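Local coordinates for protein cell division GTPase FtsZ, diverged (Clostridium botulinum C, PDB 3V3T) that is of unknown detailed function but belongs to the tubulin/FtsZ family of GTPases, with a C-terminal domain like that of TubZ, at residues A[17-22]-A[93-98]; A[160-165]-A[177-182]; A[184-189]-A[213-218]. The protein carries 1 engineered substitution. All blocks are in the same frame, centred on the assembly; numbering follows the deposited sequence.

Interaction 1. Residues A[17-22]-A[93-98]; sequences GNIVDT and IFVATM
In the Rossmann-like sheet of the GTPase domain, helix 14-26 packs against strand 91-97 through Ile19 and Val20, which meet the single side chain of Val95. The helix is the link of a right-handed beta-alpha-beta crossover from strand 7-11 to strand 31-36, and strand 91-97 borders strand 7-11 on the other side. The contact is purely apolar and buried, and each methyl of Val95 has its own helix partner. CG1 of Val95 faces Ile19, lying 4.0 Å from Ile19 CG2 and 4.1 Å from Ile19 CD1. With Ile19 CG1 beside the backbone N (chi1 -72°), CG2 and CD1 can both reach that one methyl. Val95 CG2 turns instead to Val20 CG2, 3.8 Å away. Around them Phe9 and Val126 pack on Val95, Pro11 on Val20 and Val128 on Ile19, while Phe94 and Ala96 point to helix 101-117 on the opposite face of the sheet. From the helix, the Asp21 carboxylate reaches out to the backbone N-H groups of Lys46 (OD2) and His47 (OD1). Within the helix, Asn18 O is gripped twice from opposite faces of its plane, by Thr22 N and by Thr22 OG1 at 2.9 Å.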
# COMPACT_ATOMS: atom_id res chain seq x y z
N GLY A 17 -3.42 10.89 3.21
CA GLY A 17 -2.46 11.92 3.57
C GLY A 17 -1.83 11.59 4.91
O GLY A 17 -0.63 11.76 5.11
N ASN A 18 -2.65 11.12 5.84
CA ASN A 18 -2.17 10.78 7.17
C ASN A 18 -1.16 9.64 7.12
O ASN A 18 -0.19 9.62 7.88
CB ASN A 18 -3.34 10.44 8.10
CG ASN A 18 -4.17 11.67 8.46
OD1 ASN A 18 -3.70 12.81 8.36
ND2 ASN A 18 -5.42 11.45 8.86
N ILE A 19 -1.38 8.71 6.20
CA ILE A 19 -0.47 7.59 6.02
C ILE A 19 0.88 8.06 5.52
O ILE A 19 1.92 7.67 6.05
CB ILE A 19 -1.07 6.56 5.06
CG1 ILE A 19 -2.22 5.82 5.75
CG2 ILE A 19 0.01 5.58 4.61
CD1 ILE A 19 -3.10 5.01 4.82
N VAL A 20 0.88 8.90 4.50
CA VAL A 20 2.13 9.39 3.94
C VAL A 20 2.84 10.37 4.87
O VAL A 20 4.06 10.35 4.99
CB VAL A 20 1.92 9.98 2.53
CG1 VAL A 20 3.23 10.56 1.97
CG2 VAL A 20 1.42 8.87 1.62
N ASP A 21 2.06 11.22 5.54
CA ASP A 21 2.59 12.12 6.55
C ASP A 21 3.29 11.33 7.65
O ASP A 21 4.36 11.70 8.12
CB ASP A 21 1.45 12.94 7.15
CG ASP A 21 1.92 14.19 7.84
OD1 ASP A 21 2.98 14.72 7.44
OD2 ASP A 21 1.22 14.66 8.77
N THR A 22 2.68 10.22 8.07
CA THR A 22 3.28 9.37 9.09
C THR A 22 4.59 8.76 8.59
O THR A 22 5.60 8.79 9.28
CB THR A 22 2.32 8.25 9.54
OG1 THR A 22 1.23 8.84 10.25
CG2 THR A 22 3.03 7.25 10.45
N ILE A 93 3.23 5.98 -6.27
CA ILE A 93 2.34 5.19 -5.43
C ILE A 93 1.23 6.05 -4.89
O ILE A 93 1.46 6.97 -4.10
CB ILE A 93 3.10 4.48 -4.29
CG1 ILE A 93 4.26 3.65 -4.87
CG2 ILE A 93 2.15 3.58 -3.47
CD1 ILE A 93 5.21 3.04 -3.77
N PHE A 94 0.01 5.78 -5.34
CA PHE A 94 -1.14 6.50 -4.85
C PHE A 94 -1.57 5.82 -3.56
O PHE A 94 -1.41 4.61 -3.38
CB PHE A 94 -2.28 6.44 -5.88
CG PHE A 94 -1.98 7.16 -7.15
CD1 PHE A 94 -2.33 8.49 -7.30
CD2 PHE A 94 -1.31 6.52 -8.19
CE1 PHE A 94 -2.03 9.17 -8.47
CE2 PHE A 94 -1.03 7.18 -9.36
CZ PHE A 94 -1.38 8.52 -9.49
N VAL A 95 -2.11 6.62 -2.65
CA VAL A 95 -2.49 6.12 -1.34
C VAL A 95 -3.85 6.68 -0.97
O VAL A 95 -4.06 7.89 -1.03
CB VAL A 95 -1.47 6.58 -0.30
CG1 VAL A 95 -1.77 5.92 1.02
CG2 VAL A 95 -0.04 6.24 -0.76
N ALA A 96 -4.78 5.80 -0.62
CA ALA A 96 -6.11 6.29 -0.26
C ALA A 96 -6.80 5.42 0.78
O ALA A 96 -6.66 4.20 0.79
CB ALA A 96 -6.98 6.37 -1.52
N THR A 97 -7.57 6.08 1.63
CA THR A 97 -8.55 5.40 2.47
C THR A 97 -9.76 5.15 1.57
O THR A 97 -10.39 6.09 1.08
CB THR A 97 -8.93 6.28 3.68
OG1 THR A 97 -7.79 6.39 4.54
CG2 THR A 97 -10.05 5.64 4.48
N MET A 98 -10.06 3.88 1.34
CA MET A 98 -11.03 3.50 0.33
C MET A 98 -12.45 3.88 0.68
O MET A 98 -13.31 3.95 -0.19
CB MET A 98 -10.89 2.02 0.00
CG MET A 98 -9.50 1.70 -0.53
SD MET A 98 -9.14 -0.05 -0.74
CE MET A 98 -10.28 -0.53 -2.04

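Interaction 2. Residues A[160-165]-A[177-182]; sequences SIYLLD and KEFATL
Phe179 of helix 172-187, which by its place in the topology corresponds to the central helix H7 of tubulin and FtsZ, inserts its ring between this helix and strand 160-165, touching Tyr162 and Leu164. The aromatic pair comes first. Tyr162 CD1 approaches Phe179 CE1 at 4.1 Å, at the edge of the phenylalanine ring and near its plane, and the two side chains cross at about a right angle. Aliphatic-on-aromatic packing does the rest: both branches of Leu164 bear on the near end of Phe179, CD2 at 3.8 Å from Phe179 CD1 and CD1 at 3.9 Å from Phe179 CG. Because CG of Phe179 is anti to the backbone N (chi1 174°), the ring is thrown from the helix toward the sheet. Val126 of the neighbouring strand 122-129 touches all three of these side chains, and Ile236 also packs on Phe179.

On the helix, Glu178 OE1 forms a salt bridge with Arg169 NH1. One turn of helix is doubly tied at Lys177 O, which takes Thr181 N from one face of its plane and, from the other, Thr181 OG1 at 3.0 Å, tilted 30° from that plane.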
# COMPACT_ATOMS: atom_id res chain seq x y z
N SER A 160 1.21 -2.50 -8.62
CA SER A 160 1.45 -3.24 -7.40
C SER A 160 0.47 -2.70 -6.35
O SER A 160 0.10 -1.53 -6.38
CB SER A 160 2.91 -3.11 -6.98
OG SER A 160 3.19 -1.80 -6.58
N ILE A 161 -0.02 -3.57 -5.48
CA ILE A 161 -1.10 -3.20 -4.58
C ILE A 161 -0.68 -3.52 -3.14
O ILE A 161 -0.23 -4.63 -2.86
CB ILE A 161 -2.40 -4.00 -4.91
CG1 ILE A 161 -2.98 -3.57 -6.25
CG2 ILE A 161 -3.45 -3.83 -3.81
CD1 ILE A 161 -4.14 -4.45 -6.73
N TYR A 162 -0.81 -2.55 -2.24
CA TYR A 162 -0.57 -2.79 -0.82
C TYR A 162 -1.92 -2.58 -0.16
O TYR A 162 -2.34 -1.45 0.02
CB TYR A 162 0.46 -1.81 -0.24
CG TYR A 162 1.82 -1.81 -0.91
CD1 TYR A 162 2.92 -2.41 -0.30
CD2 TYR A 162 2.02 -1.19 -2.16
CE1 TYR A 162 4.16 -2.41 -0.89
CE2 TYR A 162 3.28 -1.19 -2.77
CZ TYR A 162 4.34 -1.80 -2.12
OH TYR A 162 5.59 -1.82 -2.68
N LEU A 163 -2.61 -3.67 0.16
CA LEU A 163 -3.99 -3.59 0.62
C LEU A 163 -4.02 -3.76 2.13
O LEU A 163 -3.69 -4.85 2.64
CB LEU A 163 -4.84 -4.68 -0.05
CG LEU A 163 -6.36 -4.52 0.10
CD1 LEU A 163 -6.76 -3.13 -0.40
CD2 LEU A 163 -7.16 -5.61 -0.67
N LEU A 164 -4.41 -2.70 2.82
CA LEU A 164 -4.44 -2.67 4.29
C LEU A 164 -5.86 -2.84 4.81
O LEU A 164 -6.83 -2.48 4.13
CB LEU A 164 -3.85 -1.34 4.81
CG LEU A 164 -2.46 -0.96 4.30
CD1 LEU A 164 -1.97 0.33 4.95
CD2 LEU A 164 -1.46 -2.08 4.57
N ASP A 165 -5.98 -3.35 6.04
CA ASP A 165 -7.29 -3.68 6.60
C ASP A 165 -7.49 -3.07 8.00
O ASP A 165 -6.92 -3.54 8.98
CB ASP A 165 -7.46 -5.20 6.65
CG ASP A 165 -8.84 -5.63 7.12
OD1 ASP A 165 -9.63 -4.77 7.58
OD2 ASP A 165 -9.13 -6.85 7.04
N LYS A 177 0.95 3.82 11.43
CA LYS A 177 2.29 3.78 11.99
C LYS A 177 2.97 2.49 11.61
O LYS A 177 4.15 2.47 11.29
CB LYS A 177 2.24 3.88 13.51
CG LYS A 177 1.90 5.26 14.05
CD LYS A 177 1.78 5.21 15.57
CE LYS A 177 1.36 6.55 16.15
NZ LYS A 177 1.43 6.54 17.65
N GLU A 178 2.22 1.39 11.68
CA GLU A 178 2.81 0.09 11.40
C GLU A 178 3.16 -0.05 9.93
O GLU A 178 4.21 -0.59 9.58
CB GLU A 178 1.90 -1.04 11.86
CG GLU A 178 2.55 -2.40 11.69
CD GLU A 178 2.09 -3.41 12.72
OE1 GLU A 178 1.38 -3.03 13.69
OE2 GLU A 178 2.45 -4.60 12.53
N PHE A 179 2.29 0.45 9.05
CA PHE A 179 2.58 0.36 7.63
C PHE A 179 3.83 1.15 7.30
O PHE A 179 4.69 0.68 6.56
CB PHE A 179 1.46 0.86 6.72
CG PHE A 179 1.86 0.89 5.26
CD1 PHE A 179 1.93 -0.29 4.52
CD2 PHE A 179 2.23 2.09 4.66
CE1 PHE A 179 2.32 -0.27 3.18
CE2 PHE A 179 2.63 2.12 3.32
CZ PHE A 179 2.66 0.95 2.58
N ALA A 180 3.93 2.34 7.87
CA ALA A 180 5.08 3.18 7.62
C ALA A 180 6.35 2.45 8.06
O ALA A 180 7.35 2.43 7.33
CB ALA A 180 4.95 4.50 8.34
N THR A 181 6.29 1.82 9.22
CA THR A 181 7.45 1.09 9.73
C THR A 181 7.78 -0.09 8.81
O THR A 181 8.94 -0.28 8.43
CB THR A 181 7.23 0.62 11.17
OG1 THR A 181 7.01 1.76 12.00
CG2 THR A 181 8.45 -0.14 11.70
N LEU A 182 6.77 -0.86 8.42
CA LEU A 182 7.03 -2.04 7.60
C LEU A 182 7.59 -1.64 6.24
O LEU A 182 8.52 -2.24 5.74
CB LEU A 182 5.77 -2.88 7.44
CG LEU A 182 5.28 -3.60 8.70
CD1 LEU A 182 3.93 -4.23 8.44
CD2 LEU A 182 6.28 -4.65 9.13

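Interaction 3. Residues A[184-189]-A[213-218]; sequences NDFMNM and NVILEF
Phe186 and Ile215 make the apolar half of this contact, and Asp185 and Glu217 the acidic half. The tip of Ile215 does the touching: its CD1 lies 3.9 Å from Phe186 CB and equally far from Phe186 CD2, meeting the root and one ortho carbon of the ring. Beside this pair, the carboxylates of Asp185 and Glu217 come together nearly coplanar, their planes 17° apart, with Asp185 OD2 modelled 2.4 Å from Glu217 OE2. That spacing is so short that its detail is doubtful, though one of the two acids may hold a proton. The extended chain of Glu217 (chi2 179°) carries its acid across to the helix. Lys279 NZ stands by both groups, in a salt bridge with Asp185 OD2 and a long, weak ion pair with Glu217 OE1, and probably offsets their charge.

The contact sets the end of the central helix 172-187 against strand 211-217, the last of the run of parallel strands, which has antiparallel strand 281-287 on its other side. Farther out, Leu206 and Leu207 of helix 200-208 and Val283 pack on Phe186, while Ile281 packs on Ile215 and Glu217. As the helix ends, Asn188 N bonds Asp185 O at 3.0 Å.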
# COMPACT_ATOMS: atom_id res chain seq x y z
N ASN A 184 9.17 1.22 5.35
CA ASN A 184 10.51 1.76 5.50
C ASN A 184 11.54 0.67 5.86
O ASN A 184 12.67 0.69 5.37
CB ASN A 184 10.51 2.89 6.53
CG ASN A 184 11.83 3.62 6.57
OD1 ASN A 184 12.24 4.25 5.59
ND2 ASN A 184 12.51 3.53 7.71
N ASP A 185 11.14 -0.30 6.68
CA ASP A 185 12.02 -1.43 6.99
C ASP A 185 12.31 -2.21 5.72
O ASP A 185 13.45 -2.61 5.47
CB ASP A 185 11.40 -2.36 8.02
CG ASP A 185 11.42 -1.77 9.41
OD1 ASP A 185 12.14 -0.77 9.63
OD2 ASP A 185 10.71 -2.31 10.28
N PHE A 186 11.27 -2.41 4.91
CA PHE A 186 11.41 -3.06 3.62
C PHE A 186 12.46 -2.35 2.75
O PHE A 186 13.41 -2.97 2.28
CB PHE A 186 10.02 -3.13 2.96
CG PHE A 186 10.04 -3.33 1.48
CD1 PHE A 186 10.94 -4.18 0.89
CD2 PHE A 186 9.11 -2.68 0.68
CE1 PHE A 186 10.94 -4.36 -0.47
CE2 PHE A 186 9.09 -2.86 -0.68
CZ PHE A 186 10.01 -3.70 -1.26
N MET A 187 12.33 -1.03 2.59
CA MET A 187 13.33 -0.25 1.86
C MET A 187 14.73 -0.28 2.48
O MET A 187 15.71 0.00 1.79
CB MET A 187 12.86 1.19 1.73
CG MET A 187 11.56 1.35 0.96
SD MET A 187 11.75 0.85 -0.77
CE MET A 187 11.51 -0.92 -0.67
N ASN A 188 14.85 -0.61 3.76
CA ASN A 188 16.18 -0.64 4.39
C ASN A 188 16.92 -1.98 4.33
O ASN A 188 17.96 -2.13 4.96
CB ASN A 188 16.10 -0.20 5.86
CG ASN A 188 15.86 1.28 6.02
OD1 ASN A 188 16.19 2.09 5.14
ND2 ASN A 188 15.30 1.66 7.16
N MET A 189 16.38 -2.96 3.60
CA MET A 189 16.99 -4.28 3.54
C MET A 189 18.34 -4.26 2.84
O MET A 189 19.08 -5.25 2.88
CB MET A 189 16.06 -5.29 2.86
CG MET A 189 14.84 -5.65 3.67
SD MET A 189 13.66 -6.59 2.69
CE MET A 189 14.36 -8.23 2.80
N ASN A 213 1.36 -7.07 -2.70
CA ASN A 213 2.55 -7.19 -1.89
C ASN A 213 2.15 -7.24 -0.40
O ASN A 213 1.21 -6.57 0.03
CB ASN A 213 3.52 -6.04 -2.24
CG ASN A 213 4.06 -6.13 -3.69
OD1 ASN A 213 3.58 -6.92 -4.52
ND2 ASN A 213 5.05 -5.29 -3.99
N VAL A 214 2.84 -8.08 0.36
CA VAL A 214 2.61 -8.15 1.81
C VAL A 214 3.98 -8.13 2.53
O VAL A 214 4.92 -8.81 2.11
CB VAL A 214 1.77 -9.40 2.21
CG1 VAL A 214 1.85 -9.65 3.71
CG2 VAL A 214 0.32 -9.21 1.80
N ILE A 215 4.10 -7.33 3.58
CA ILE A 215 5.34 -7.22 4.34
C ILE A 215 5.10 -7.79 5.73
O ILE A 215 4.15 -7.39 6.40
CB ILE A 215 5.79 -5.74 4.47
CG1 ILE A 215 5.89 -5.07 3.10
CG2 ILE A 215 7.11 -5.63 5.24
CD1 ILE A 215 6.18 -3.58 3.15
N LEU A 216 5.95 -8.72 6.16
CA LEU A 216 5.82 -9.33 7.49
C LEU A 216 7.08 -9.18 8.31
O LEU A 216 8.18 -9.37 7.81
CB LEU A 216 5.52 -10.83 7.37
CG LEU A 216 4.28 -11.22 6.55
CD1 LEU A 216 4.29 -12.72 6.27
CD2 LEU A 216 3.01 -10.81 7.29
N GLU A 217 6.92 -8.86 9.59
CA GLU A 217 8.02 -8.97 10.53
C GLU A 217 7.70 -9.97 11.64
O GLU A 217 6.57 -10.04 12.13
CB GLU A 217 8.44 -7.60 11.06
CG GLU A 217 9.12 -6.75 9.98
CD GLU A 217 9.53 -5.37 10.47
OE1 GLU A 217 9.36 -5.08 11.66
OE2 GLU A 217 10.03 -4.57 9.65
N PHE A 218 8.69 -10.77 12.03
CA PHE A 218 8.46 -11.83 13.00
C PHE A 218 9.52 -11.90 14.07
O PHE A 218 10.64 -11.39 13.90
CB PHE A 218 8.32 -13.18 12.30
CG PHE A 218 9.56 -13.65 11.60
CD1 PHE A 218 10.43 -14.53 12.22
CD2 PHE A 218 9.85 -13.22 10.31
CE1 PHE A 218 11.58 -14.98 11.57
CE2 PHE A 218 10.98 -13.66 9.65
CZ PHE A 218 11.85 -14.55 10.28

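Interactions 1 and 2 are buried and wholly apolar across their segments, whereas interaction 3 is only partly buried and adds an acidic pair with a lysine beside it. All three set a helix on the same sheet. Helix 172-187 serves interactions 2 and 3, whose centres are about 9 Å apart and whose strands are neighbours, with Ile161 O probably bonded to Asn213 N at 2.9 Å. Leu182 of segment 177-182 also joins the two, its CD2 packing on Glu217 CD. Helix 14-26 carries interaction 1 and meets helix 172-187 directly, Ile19 CG2 lying 4.1 Å from Phe179 CD2. Interactions 1 and 3 do not touch; their centres are about 17 Å apart.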